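Local coordinates for hemolysin-related protein (Vibrio cholerae serotype O1, PDB 5V6C) that probably binds sugars, this chain being the beta-prism lectin domain cut from the end of a longer hemolysin-related protein with a signal sequence, at residues Q66-T71 with E109-P114; V18-N23 with G37-N42. All blocks are in the same frame, centred on the assembly; numbering follows the deposited sequence.

How the interactions relate
Both contacts belong to one beta-prism domain, a body of three four-stranded antiparallel sheets, and they sit in different parts of it. Interaction 1 pairs two neighbouring strands within one sheet, 106-112 being its outermost strand in this chain. Interaction 2 joins two loops, one following strand 13-18 and the other following strand 33-37, and so ties together the ends of the two remaining sheets. Their centres are 20 Å apart and their nearest atoms about 11 Å, with no touch between them. Backbone hydrogen bonds dominate 66-71 with 109-114, whereas side chains and water do most of the work between 18-23 and 37-42.

Interaction 1: Q66-T71 with E109-P114; sequences QSVEVT and ETYTVP
Val68 and Val70 pair with Tyr111 and Glu109 as successive hydrogen-bonded pairs of an antiparallel sheet, and the face that carries these four side chains is the more buried one. Val68 N gives to Tyr111 O at 3.0 Å, and Tyr111 N returns a longer bond to Val68 O. At the next pair, Val70 N to Glu109 O and Glu109 N to Val70 O both measure 2.8 Å. Val68 CG2 comes to the edge of the Tyr111 ring, near its plane, and Phe7 lies over both valines and Glu109. The Tyr111 hydroxyl bonds to Tyr138 and Glu109 OE1 to the backbone N of Gly8, so both polar ends reach other parts of the chain. Strand 65-75 is an inner strand of one sheet of the beta-prism and strand 106-112 its outer neighbour; on the far side, Gln66 and Ser67 both face Thr88 in a classic beta bulge. Past the end of strand 106-112, Val113 N still reaches Gln66 O, 2.8 Å away. The opposite face is more open to solvent, with Thr110 and Thr112 exposed. There Glu69 and Thr110 run side by side, with Thr110 CG2 4.0 Å from Glu69 CG. Gln66 turns back at its second torsion (chi2 59°), which brings NE2 within 3.6 Å of Thr112 CG2, and a water 2.8 Å from Thr112 OG1 takes a weak bond from that amide.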
loop_
_atom_site.group_PDB
_atom_site.type_symbol
_atom_site.label_atom_id
_atom_site.label_comp_id
_atom_site.label_asym_id
_atom_site.label_seq_id
_atom_site.Cartn_x
_atom_site.Cartn_y
_atom_site.Cartn_z
ATOM N N GLN A 66 -9.030 3.489 9.295
ATOM C CA GLN A 66 -10.301 2.780 9.364
ATOM C C GLN A 66 -10.422 1.724 8.268
ATOM O O GLN A 66 -10.733 0.564 8.554
ATOM C CB GLN A 66 -11.458 3.782 9.277
ATOM C CG GLN A 66 -12.858 3.168 9.305
ATOM C CD GLN A 66 -13.137 2.362 10.565
ATOM O OE1 GLN A 66 -12.449 2.502 11.578
ATOM N NE2 GLN A 66 -14.157 1.511 10.503
ATOM N N SER A 67 -10.171 2.103 7.017
ATOM C CA SER A 67 -10.363 1.195 5.895
ATOM C C SER A 67 -9.477 1.633 4.738
ATOM O O SER A 67 -8.951 2.748 4.714
ATOM C CB SER A 67 -11.830 1.153 5.462
ATOM O OG SER A 67 -12.247 2.410 4.956
ATOM N N VAL A 68 -9.330 0.734 3.765
ATOM C CA VAL A 68 -8.536 1.002 2.578
ATOM C C VAL A 68 -9.343 0.629 1.341
ATOM O O VAL A 68 -10.179 -0.280 1.363
ATOM C CB VAL A 68 -7.183 0.249 2.603
ATOM C CG1 VAL A 68 -6.279 0.809 3.697
ATOM C CG2 VAL A 68 -7.388 -1.241 2.811
ATOM N N GLU A 69 -9.099 1.368 0.262
ATOM C CA GLU A 69 -9.674 1.092 -1.048
ATOM C C GLU A 69 -8.509 1.007 -2.025
ATOM O O GLU A 69 -7.861 2.018 -2.308
ATOM C CB GLU A 69 -10.665 2.186 -1.440
ATOM C CG GLU A 69 -11.388 1.968 -2.746
ATOM C CD GLU A 69 -12.401 3.065 -3.025
ATOM O OE1 GLU A 69 -12.000 4.132 -3.525
ATOM O OE2 GLU A 69 -13.593 2.868 -2.724
ATOM N N VAL A 70 -8.222 -0.199 -2.510
ATOM C CA VAL A 70 -7.024 -0.473 -3.295
ATOM C C VAL A 70 -7.439 -0.709 -4.739
ATOM O O VAL A 70 -8.214 -1.630 -5.029
ATOM C CB VAL A 70 -6.251 -1.682 -2.746
ATOM C CG1 VAL A 70 -4.961 -1.901 -3.532
ATOM C CG2 VAL A 70 -5.955 -1.508 -1.254
ATOM N N THR A 71 -6.913 0.107 -5.644
ATOM C CA THR A 71 -7.159 -0.046 -7.071
ATOM C C THR A 71 -5.935 -0.668 -7.729
ATOM O O THR A 71 -4.814 -0.171 -7.575
ATOM C CB THR A 71 -7.487 1.298 -7.720
ATOM O OG1 THR A 71 -8.652 1.857 -7.097
ATOM C CG2 THR A 71 -7.747 1.134 -9.218
ATOM N N GLU A 109 -10.583 -3.041 -4.365
ATOM C CA GLU A 109 -10.722 -3.842 -3.157
ATOM C C GLU A 109 -10.968 -2.926 -1.967
ATOM O O GLU A 109 -10.204 -1.981 -1.744
ATOM C CB GLU A 109 -9.466 -4.678 -2.895
ATOM C CG GLU A 109 -9.151 -5.706 -3.950
ATOM C CD GLU A 109 -7.780 -6.317 -3.754
ATOM O OE1 GLU A 109 -6.776 -5.626 -4.028
ATOM O OE2 GLU A 109 -7.707 -7.484 -3.313
ATOM N N THR A 110 -12.011 -3.224 -1.196
ATOM C CA THR A 110 -12.324 -2.494 0.025
ATOM C C THR A 110 -12.225 -3.428 1.222
ATOM O O THR A 110 -12.655 -4.584 1.158
ATOM C CB THR A 110 -13.726 -1.882 -0.033
ATOM O OG1 THR A 110 -14.679 -2.903 -0.350
ATOM C CG2 THR A 110 -13.790 -0.789 -1.082
ATOM N N TYR A 111 -11.667 -2.911 2.316
ATOM C CA TYR A 111 -11.451 -3.691 3.523
ATOM C C TYR A 111 -11.421 -2.744 4.715
ATOM O O TYR A 111 -10.816 -1.673 4.642
ATOM C CB TYR A 111 -10.147 -4.493 3.415
ATOM C CG TYR A 111 -9.699 -5.149 4.699
ATOM C CD1 TYR A 111 -10.173 -6.400 5.064
ATOM C CD2 TYR A 111 -8.789 -4.523 5.539
ATOM C CE1 TYR A 111 -9.763 -7.004 6.233
ATOM C CE2 TYR A 111 -8.373 -5.118 6.710
ATOM C CZ TYR A 111 -8.865 -6.360 7.052
ATOM O OH TYR A 111 -8.452 -6.962 8.216
ATOM N N THR A 112 -12.093 -3.138 5.799
ATOM C CA THR A 112 -12.113 -2.380 7.046
ATOM C C THR A 112 -11.151 -3.014 8.044
ATOM O O THR A 112 -11.195 -4.229 8.262
ATOM C CB THR A 112 -13.522 -2.340 7.649
ATOM O OG1 THR A 112 -14.405 -1.617 6.783
ATOM C CG2 THR A 112 -13.511 -1.665 9.016
ATOM N N VAL A 113 -10.303 -2.194 8.659
ATOM C CA VAL A 113 -9.395 -2.673 9.701
ATOM C C VAL A 113 -10.241 -3.084 10.902
ATOM O O VAL A 113 -11.007 -2.258 11.418
ATOM C CB VAL A 113 -8.358 -1.606 10.086
ATOM C CG1 VAL A 113 -7.531 -2.065 11.288
ATOM C CG2 VAL A 113 -7.440 -1.301 8.904
ATOM N N PRO A 114 -10.146 -4.321 11.384
ATOM C CA PRO A 114 -11.030 -4.750 12.473
ATOM C C PRO A 114 -10.746 -4.002 13.766
ATOM O O PRO A 114 -9.665 -3.450 13.981
ATOM C CB PRO A 114 -10.728 -6.248 12.624
ATOM C CG PRO A 114 -10.009 -6.637 11.376
ATOM C CD PRO A 114 -9.268 -5.417 10.936
HETATM O O HOH W 1 -15.281 0.988 7.278
HETATM O O HOH W 2 -7.236 -4.021 -6.241
#

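Interaction 2: V18-N23 with G37-N42; sequences VVTADN and GTTVNN
Thr38 OG1 donates a hydrogen bond to Val18 O at 2.7 Å, the one direct hydrogen bond between the two loops. The hydroxyl approaches the carbonyl oxygen from above its plane, 43° out of it. Two methyl contacts flank this bond: Val19 CG2 and Thr38 CG2 meet at 4.0 Å with the side chains at about a right angle, and Thr20 crosses Thr39 in the same manner. Two waters bridge Thr20 to the Thr38 carbonyl, one accepting from Thr20 N and donating to Thr38 O, the other lying between that oxygen and Thr20 OG1. Asn42 sets the position of Thr38. Its ND2 gives to Thr38 OG1 at 2.9 Å, nearly in the amide plane, while OD1 accepts from Thr38 N on a lone pair and from Thr39 N above the plane. With chi1 at 61°, the Thr38 hydroxyl sits between its own N and carbonyl carbon, where it can meet both Asn42 ND2 and Val18 O. Farther out, ST turns at Thr20 and Thr39 shape the loops, the first within a type I turn closed by Asn23 N to Thr20 O. Val19 and Thr38 both rest on Ile122, so the loop after strand 33-37, from one beta-prism sheet, packs on a residue of another. Because Thr38 OG1 accepts from Asn42 while donating to Val18, the amide probably polarises the hydroxyl and strengthens its grip on the carbonyl.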
loop_
_atom_site.group_PDB
_atom_site.type_symbol
_atom_site.label_atom_id
_atom_site.label_comp_id
_atom_site.label_asym_id
_atom_site.label_seq_id
_atom_site.Cartn_x
_atom_site.Cartn_y
_atom_site.Cartn_z
ATOM N N VAL A 18 8.599 -4.231 9.830
ATOM C CA VAL A 18 8.000 -4.120 11.153
ATOM C C VAL A 18 7.541 -2.683 11.371
ATOM O O VAL A 18 8.279 -1.731 11.087
ATOM C CB VAL A 18 8.999 -4.555 12.238
ATOM C CG1 VAL A 18 8.362 -4.476 13.618
ATOM C CG2 VAL A 18 9.511 -5.969 11.958
ATOM N N VAL A 19 6.321 -2.528 11.870
ATOM C CA VAL A 19 5.778 -1.215 12.192
ATOM C C VAL A 19 6.407 -0.722 13.488
ATOM O O VAL A 19 6.534 -1.479 14.459
ATOM C CB VAL A 19 4.244 -1.288 12.299
ATOM C CG1 VAL A 19 3.660 0.083 12.578
ATOM C CG2 VAL A 19 3.650 -1.873 11.024
ATOM N N THR A 20 6.816 0.548 13.508
ATOM C CA THR A 20 7.471 1.108 14.680
ATOM C C THR A 20 6.433 1.597 15.686
ATOM O O THR A 20 5.221 1.481 15.485
ATOM C CB THR A 20 8.406 2.254 14.293
ATOM O OG1 THR A 20 7.640 3.398 13.884
ATOM C CG2 THR A 20 9.357 1.839 13.177
ATOM N N ALA A 21 6.924 2.155 16.797
ATOM C CA ALA A 21 6.041 2.720 17.810
ATOM C C ALA A 21 5.307 3.958 17.315
ATOM O O ALA A 21 4.325 4.369 17.942
ATOM C CB ALA A 21 6.836 3.064 19.069
ATOM N N ASP A 22 5.765 4.570 16.220
ATOM C CA ASP A 22 5.031 5.665 15.595
ATOM C C ASP A 22 3.811 5.193 14.810
ATOM O O ASP A 22 2.969 6.021 14.452
ATOM C CB ASP A 22 5.953 6.450 14.656
ATOM C CG ASP A 22 6.485 7.719 15.277
ATOM O OD1 ASP A 22 5.745 8.363 16.052
ATOM O OD2 ASP A 22 7.644 8.079 14.975
ATOM N N ASN A 23 3.706 3.894 14.513
ATOM C CA ASN A 23 2.550 3.330 13.808
ATOM C C ASN A 23 2.339 3.998 12.447
ATOM O O ASN A 23 1.229 4.402 12.096
ATOM C CB ASN A 23 1.284 3.437 14.664
ATOM C CG ASN A 23 1.321 2.535 15.882
ATOM O OD1 ASN A 23 1.591 1.338 15.780
ATOM N ND2 ASN A 23 1.049 3.111 17.046
ATOM N N GLY A 37 6.834 1.156 2.953
ATOM C CA GLY A 37 7.653 0.829 4.107
ATOM C C GLY A 37 7.072 1.310 5.423
ATOM O O GLY A 37 5.932 1.782 5.465
ATOM N N THR A 38 7.854 1.203 6.504
ATOM C CA THR A 38 7.465 1.704 7.815
ATOM C C THR A 38 8.410 2.772 8.357
ATOM O O THR A 38 8.139 3.331 9.425
ATOM C CB THR A 38 7.374 0.545 8.823
ATOM O OG1 THR A 38 8.654 -0.086 8.946
ATOM C CG2 THR A 38 6.345 -0.488 8.358
ATOM N N THR A 39 9.511 3.055 7.666
ATOM C CA THR A 39 10.351 4.218 7.915
ATOM C C THR A 39 10.706 4.842 6.573
ATOM O O THR A 39 10.465 4.257 5.513
ATOM C CB THR A 39 11.639 3.849 8.665
ATOM O OG1 THR A 39 12.481 3.081 7.800
ATOM C CG2 THR A 39 11.336 3.046 9.917
ATOM N N VAL A 40 11.308 6.035 6.612
ATOM C CA VAL A 40 11.759 6.654 5.371
ATOM C C VAL A 40 12.951 5.928 4.773
ATOM O O VAL A 40 13.348 6.240 3.645
ATOM C CB VAL A 40 12.118 8.146 5.563
ATOM C CG1 VAL A 40 10.932 8.911 6.139
ATOM C CG2 VAL A 40 13.360 8.312 6.445
ATOM N N ASN A 41 13.520 4.955 5.491
ATOM C CA ASN A 41 14.734 4.278 5.061
ATOM C C ASN A 41 14.528 2.829 4.648
ATOM O O ASN A 41 15.460 2.230 4.106
ATOM C CB ASN A 41 15.788 4.314 6.179
ATOM C CG ASN A 41 16.230 5.719 6.516
ATOM O OD1 ASN A 41 16.135 6.155 7.663
ATOM N ND2 ASN A 41 16.715 6.439 5.514
ATOM N N ASN A 42 13.352 2.241 4.888
ATOM C CA ASN A 42 13.164 0.812 4.652
ATOM C C ASN A 42 12.073 0.519 3.627
ATOM O O ASN A 42 11.558 -0.603 3.584
ATOM C CB ASN A 42 12.872 0.088 5.971
ATOM C CG ASN A 42 11.490 0.396 6.533
ATOM O OD1 ASN A 42 10.647 1.001 5.873
ATOM N ND2 ASN A 42 11.254 -0.040 7.767
HETATM O O HOH W 3 6.149 2.438 11.400
HETATM O O HOH W 4 8.283 5.020 11.709
#